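Isochorismatase family protein family (Burkholderia thailandensis, PDB 3TXY) is of unknown specific function but, as a member of the isochorismatase-like cysteine hydrolase family, probably acts as a hydrolase. Local coordinates at residues R145-D159 and I176-V189. Residues are numbered along the deposited sequence; the frame is centred on the assembly and turned at random.
Sequences REAYENNYNVVVVSD and IFPKLGQVATAADV
Two aromatic rings, one from each segment, take an aliphatic group over a face: Leu180 CB lies on the Tyr148 ring, 3.9 Å from its centroid, and Val156 CG2 sits 4.1 Å from the centroid of the Phe177 ring. The first CH-pi contact joins the ends of helices 136-149 and 166-180; the second sets helix 166-180 against strand 153-157, within a parallel beta-alpha-beta crossover that leads on to strand 182-184, an outermost strand of the six-stranded sheet in the isochorismatase fold. In Val156, chi1 of -174° turns CG1 away from the backbone N and brings that methyl 3.7 Å from Phe177 CE2, while CG2 lies over the face. On the helix side, Leu180 CD2 meets Arg145 CG at 3.7 Å, the two side chains crossing at about a right angle; Arg145 NH2 hydrogen-bonds to Asn137 O of the second subunit and forms a salt bridge with Glu141 of the same chain. The strands run parallel, and hydrogen bonds alternate between them: Gln182 N gives to Val154 O, Val156 N to Gln182 O, Ala184 N to Val156 O, Ser158 N to Ala184 O. On the face opposite Phe177, Val155 CG1 and Val157 CG2 both pack on Val189 CG2, joining the final helix to the sheet. A water donates to Val154 O and accepts from Gln182 NE2, which also bonds to Thr9 O. Where the last helix starts, Thr185 and Asp188 form a capping box, and Asp159, at the corner after strand 153-157, adds a grip: its OD1 accepts from Ala186 N at 2.9 Å through the syn lone pair, with an N-H...O angle of 169°.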
loop_
_atom_site.group_PDB
_atom_site.type_symbol
_atom_site.label_atom_id
_atom_site.label_comp_id
_atom_site.label_asym_id
_atom_site.label_seq_id
_atom_site.Cartn_x
_atom_site.Cartn_y
_atom_site.Cartn_z
ATOM N N ARG A 145 -5.154 -1.075 0.073
ATOM C CA ARG A 145 -4.495 -0.792 -1.190
ATOM C C ARG A 145 -4.336 -2.028 -2.081
ATOM O O ARG A 145 -4.622 -1.995 -3.268
ATOM C CB ARG A 145 -3.128 -0.184 -0.919
ATOM C CG ARG A 145 -3.205 1.276 -0.499
ATOM C CD ARG A 145 -1.805 1.808 -0.208
ATOM N NE ARG A 145 -1.811 3.197 0.245
ATOM C CZ ARG A 145 -1.431 4.256 -0.470
ATOM N NH1 ARG A 145 -0.976 4.131 -1.711
ATOM N NH2 ARG A 145 -1.494 5.457 0.092
ATOM N N GLU A 146 -3.876 -3.125 -1.496
ATOM C CA GLU A 146 -3.678 -4.345 -2.253
ATOM C C GLU A 146 -5.008 -4.964 -2.692
ATOM O O GLU A 146 -5.100 -5.503 -3.779
ATOM C CB GLU A 146 -2.833 -5.340 -1.450
ATOM C CG GLU A 146 -2.501 -6.587 -2.248
ATOM C CD GLU A 146 -1.241 -7.322 -1.782
ATOM O OE1 GLU A 146 -0.875 -8.288 -2.472
ATOM O OE2 GLU A 146 -0.617 -6.961 -0.757
ATOM N N ALA A 147 -6.019 -4.907 -1.822
ATOM C CA ALA A 147 -7.338 -5.479 -2.141
ATOM C C ALA A 147 -7.963 -4.758 -3.335
ATOM O O ALA A 147 -8.511 -5.367 -4.258
ATOM C CB ALA A 147 -8.246 -5.395 -0.931
ATOM N N TYR A 148 -7.816 -3.441 -3.333
ATOM C CA TYR A 148 -8.252 -2.613 -4.454
ATOM C C TYR A 148 -7.574 -3.067 -5.770
ATOM O O TYR A 148 -8.234 -3.256 -6.789
ATOM C CB TYR A 148 -7.905 -1.160 -4.123
ATOM C CG TYR A 148 -7.935 -0.170 -5.253
ATOM C CD1 TYR A 148 -9.138 0.286 -5.761
ATOM C CD2 TYR A 148 -6.748 0.364 -5.774
ATOM C CE1 TYR A 148 -9.172 1.224 -6.772
ATOM C CE2 TYR A 148 -6.780 1.294 -6.796
ATOM C CZ TYR A 148 -7.995 1.716 -7.287
ATOM O OH TYR A 148 -8.030 2.651 -8.288
ATOM N N GLU A 149 -6.256 -3.245 -5.742
ATOM C CA GLU A 149 -5.522 -3.657 -6.953
ATOM C C GLU A 149 -5.916 -5.052 -7.418
ATOM O O GLU A 149 -5.810 -5.368 -8.620
ATOM C CB GLU A 149 -4.015 -3.603 -6.707
ATOM C CG GLU A 149 -3.577 -2.177 -6.458
ATOM C CD GLU A 149 -2.110 -1.942 -6.670
ATOM O OE1 GLU A 149 -1.393 -2.828 -7.188
ATOM O OE2 GLU A 149 -1.694 -0.809 -6.347
ATOM N N ASN A 150 -6.396 -5.851 -6.468
ATOM C CA ASN A 150 -6.882 -7.194 -6.729
ATOM C C ASN A 150 -8.384 -7.250 -7.027
ATOM O O ASN A 150 -8.979 -8.336 -7.071
ATOM C CB ASN A 150 -6.466 -8.124 -5.584
ATOM C CG ASN A 150 -5.019 -8.539 -5.713
ATOM O OD1 ASN A 150 -4.707 -9.550 -6.331
ATOM N ND2 ASN A 150 -4.131 -7.706 -5.253
ATOM N N ASN A 151 -8.963 -6.086 -7.288
ATOM C CA ASN A 151 -10.311 -5.968 -7.853
ATOM C C ASN A 151 -11.422 -6.288 -6.882
ATOM O O ASN A 151 -12.530 -6.640 -7.303
ATOM C CB ASN A 151 -10.480 -6.822 -9.121
ATOM C CG ASN A 151 -11.638 -6.370 -9.998
ATOM O OD1 ASN A 151 -11.816 -5.182 -10.241
ATOM N ND2 ASN A 151 -12.432 -7.338 -10.490
ATOM N N TYR A 152 -11.144 -6.140 -5.588
ATOM C CA TYR A 152 -12.180 -6.240 -4.550
ATOM C C TYR A 152 -12.787 -4.872 -4.294
ATOM O O TYR A 152 -12.075 -3.853 -4.311
ATOM C CB TYR A 152 -11.587 -6.755 -3.234
ATOM C CG TYR A 152 -11.134 -8.198 -3.324
ATOM C CD1 TYR A 152 -12.049 -9.241 -3.225
ATOM C CD2 TYR A 152 -9.788 -8.522 -3.486
ATOM C CE1 TYR A 152 -11.637 -10.570 -3.341
ATOM C CE2 TYR A 152 -9.367 -9.846 -3.567
ATOM C CZ TYR A 152 -10.296 -10.866 -3.507
ATOM O OH TYR A 152 -9.880 -12.182 -3.605
ATOM N N ASN A 153 -14.096 -4.848 -4.052
ATOM C CA ASN A 153 -14.766 -3.649 -3.530
ATOM C C ASN A 153 -14.442 -3.559 -2.040
ATOM O O ASN A 153 -14.771 -4.473 -1.266
ATOM C CB ASN A 153 -16.262 -3.708 -3.744
ATOM C CG ASN A 153 -16.619 -3.830 -5.198
ATOM O OD1 ASN A 153 -16.440 -2.883 -5.979
ATOM N ND2 ASN A 153 -17.115 -5.001 -5.583
ATOM N N VAL A 154 -13.748 -2.494 -1.656
ATOM C CA VAL A 154 -13.275 -2.328 -0.278
ATOM C C VAL A 154 -14.119 -1.289 0.467
ATOM O O VAL A 154 -14.363 -0.189 -0.034
ATOM C CB VAL A 154 -11.808 -1.872 -0.229
ATOM C CG1 VAL A 154 -11.339 -1.686 1.219
ATOM C CG2 VAL A 154 -10.888 -2.841 -0.984
ATOM N N VAL A 155 -14.544 -1.651 1.674
ATOM C CA VAL A 155 -15.208 -0.746 2.584
ATOM C C VAL A 155 -14.387 -0.721 3.871
ATOM O O VAL A 155 -14.110 -1.779 4.470
ATOM C CB VAL A 155 -16.652 -1.204 2.884
ATOM C CG1 VAL A 155 -17.350 -0.223 3.831
ATOM C CG2 VAL A 155 -17.419 -1.361 1.573
ATOM N N VAL A 156 -14.007 0.474 4.306
ATOM C CA VAL A 156 -13.302 0.648 5.577
ATOM C C VAL A 156 -14.240 1.243 6.642
ATOM O O VAL A 156 -14.947 2.214 6.391
ATOM C CB VAL A 156 -12.054 1.517 5.422
ATOM C CG1 VAL A 156 -11.270 1.551 6.719
ATOM C CG2 VAL A 156 -11.189 0.956 4.310
ATOM N N VAL A 157 -14.230 0.632 7.825
ATOM C CA VAL A 157 -15.163 0.978 8.889
ATOM C C VAL A 157 -14.521 2.001 9.819
ATOM O O VAL A 157 -13.668 1.664 10.652
ATOM C CB VAL A 157 -15.612 -0.267 9.700
ATOM C CG1 VAL A 157 -16.601 0.132 10.788
ATOM C CG2 VAL A 157 -16.220 -1.324 8.768
ATOM N N SER A 158 -14.978 3.248 9.698
ATOM C CA SER A 158 -14.332 4.375 10.341
ATOM C C SER A 158 -14.259 4.265 11.862
ATOM O O SER A 158 -13.244 4.648 12.478
ATOM C CB SER A 158 -15.017 5.693 9.939
ATOM O OG SER A 158 -16.375 5.683 10.268
ATOM N N ASP A 159 -15.309 3.720 12.469
ATOM C CA ASP A 159 -15.319 3.547 13.922
ATOM C C ASP A 159 -14.836 2.171 14.366
ATOM O O ASP A 159 -15.033 1.779 15.523
ATOM C CB ASP A 159 -16.685 3.921 14.525
ATOM C CG ASP A 159 -17.845 3.171 13.919
ATOM O OD1 ASP A 159 -17.711 2.546 12.851
ATOM O OD2 ASP A 159 -18.940 3.223 14.543
ATOM N N ILE A 176 -7.058 9.042 1.204
ATOM C CA ILE A 176 -6.678 7.787 0.563
ATOM C C ILE A 176 -7.845 6.858 0.339
ATOM O O ILE A 176 -8.099 6.467 -0.763
ATOM C CB ILE A 176 -5.616 6.995 1.367
ATOM C CG1 ILE A 176 -4.394 7.867 1.682
ATOM C CG2 ILE A 176 -5.205 5.750 0.579
ATOM C CD1 ILE A 176 -3.653 8.390 0.463
ATOM N N PHE A 177 -8.529 6.464 1.403
ATOM C CA PHE A 177 -9.536 5.421 1.294
ATOM C C PHE A 177 -10.685 5.741 0.323
ATOM O O PHE A 177 -11.142 4.842 -0.376
ATOM C CB PHE A 177 -10.083 5.055 2.661
ATOM C CG PHE A 177 -9.076 4.404 3.577
ATOM C CD1 PHE A 177 -7.907 3.820 3.093
ATOM C CD2 PHE A 177 -9.344 4.326 4.933
ATOM C CE1 PHE A 177 -7.016 3.210 3.963
ATOM C CE2 PHE A 177 -8.460 3.725 5.797
ATOM C CZ PHE A 177 -7.296 3.159 5.320
ATOM N N PRO A 178 -11.158 7.005 0.287
ATOM C CA PRO A 178 -12.226 7.327 -0.683
ATOM C C PRO A 178 -11.826 7.081 -2.139
ATOM O O PRO A 178 -12.707 6.924 -2.984
ATOM C CB PRO A 178 -12.499 8.818 -0.431
ATOM C CG PRO A 178 -12.050 9.052 0.964
ATOM C CD PRO A 178 -10.834 8.175 1.123
ATOM N N LYS A 179 -10.525 7.045 -2.432
ATOM C CA LYS A 179 -10.040 6.793 -3.784
ATOM C C LYS A 179 -9.916 5.312 -4.173
ATOM O O LYS A 179 -9.815 4.991 -5.388
ATOM C CB LYS A 179 -8.702 7.489 -4.008
ATOM C CG LYS A 179 -8.774 8.984 -3.768
ATOM C CD LYS A 179 -7.410 9.609 -3.672
ATOM C CE LYS A 179 -7.484 11.136 -3.718
ATOM N NZ LYS A 179 -6.363 11.803 -3.014
ATOM N N LEU A 180 -9.921 4.434 -3.168
ATOM C CA LEU A 180 -9.750 3.008 -3.389
ATOM C C LEU A 180 -10.968 2.214 -2.897
ATOM O O LEU A 180 -11.031 1.006 -3.071
ATOM C CB LEU A 180 -8.425 2.516 -2.771
ATOM C CG LEU A 180 -8.203 2.690 -1.272
ATOM C CD1 LEU A 180 -9.232 1.941 -0.423
ATOM C CD2 LEU A 180 -6.778 2.286 -0.847
ATOM N N GLY A 181 -11.957 2.888 -2.325
ATOM C CA GLY A 181 -13.109 2.193 -1.805
ATOM C C GLY A 181 -14.068 3.157 -1.137
ATOM O O GLY A 181 -14.118 4.347 -1.493
ATOM N N GLN A 182 -14.811 2.627 -0.165
ATOM C CA GLN A 182 -15.861 3.369 0.548
ATOM C C GLN A 182 -15.581 3.411 2.049
ATOM O O GLN A 182 -15.113 2.435 2.616
ATOM C CB GLN A 182 -17.222 2.694 0.344
ATOM C CG GLN A 182 -17.648 2.486 -1.091
ATOM C CD GLN A 182 -18.954 1.698 -1.177
ATOM O OE1 GLN A 182 -20.049 2.267 -1.045
ATOM N NE2 GLN A 182 -18.843 0.397 -1.393
ATOM N N VAL A 183 -15.864 4.550 2.666
ATOM C CA VAL A 183 -15.695 4.741 4.103
ATOM C C VAL A 183 -17.079 4.856 4.727
ATOM O O VAL A 183 -17.921 5.620 4.250
ATOM C CB VAL A 183 -14.830 5.975 4.404
ATOM C CG1 VAL A 183 -14.595 6.149 5.894
ATOM C CG2 VAL A 183 -13.475 5.865 3.696
ATOM N N ALA A 184 -17.337 4.059 5.754
ATOM C CA ALA A 184 -18.653 4.044 6.394
ATOM C C ALA A 184 -18.506 3.648 7.853
ATOM O O ALA A 184 -17.466 3.128 8.250
ATOM C CB ALA A 184 -19.559 3.063 5.665
ATOM N N THR A 185 -19.534 3.916 8.653
ATOM C CA THR A 185 -19.555 3.469 10.037
ATOM C C THR A 185 -20.043 2.010 10.102
ATOM O O THR A 185 -20.691 1.512 9.179
ATOM C CB THR A 185 -20.490 4.350 10.892
ATOM O OG1 THR A 185 -21.840 4.173 10.446
ATOM C CG2 THR A 185 -20.094 5.843 10.818
ATOM N N ALA A 186 -19.730 1.335 11.202
ATOM C CA ALA A 186 -20.247 0.002 11.480
ATOM C C ALA A 186 -21.769 -0.093 11.320
ATOM O O ALA A 186 -22.271 -1.062 10.755
ATOM C CB ALA A 186 -19.855 -0.417 12.899
ATOM N N ALA A 187 -22.491 0.897 11.842
ATOM C CA ALA A 187 -23.955 0.940 11.724
ATOM C C ALA A 187 -24.405 1.045 10.264
ATOM O O ALA A 187 -25.384 0.396 9.874
ATOM C CB ALA A 187 -24.525 2.111 12.540
ATOM N N ASP A 188 -23.724 1.895 9.488
ATOM C CA ASP A 188 -23.943 2.034 8.043
ATOM C C ASP A 188 -23.728 0.670 7.350
ATOM O O ASP A 188 -24.468 0.295 6.446
ATOM C CB ASP A 188 -22.893 2.958 7.368
ATOM C CG ASP A 188 -23.037 4.459 7.665
ATOM O OD1 ASP A 188 -24.115 4.939 8.091
ATOM O OD2 ASP A 188 -21.999 5.179 7.388
ATOM N N VAL A 189 -22.664 -0.035 7.721
ATOM C CA VAL A 189 -22.372 -1.330 7.093
ATOM C C VAL A 189 -23.492 -2.327 7.400
ATOM O O VAL A 189 -23.982 -3.015 6.504
ATOM C CB VAL A 189 -21.041 -1.929 7.581
ATOM C CG1 VAL A 189 -20.947 -3.402 7.171
ATOM C CG2 VAL A 189 -19.872 -1.112 7.039
HETATM O O HOH W 1 -12.905 -0.813 -3.801
HETATM O O HOH W 2 -16.178 -0.488 -2.295
HETATM O O HOH W 3 -21.522 2.674 13.955
#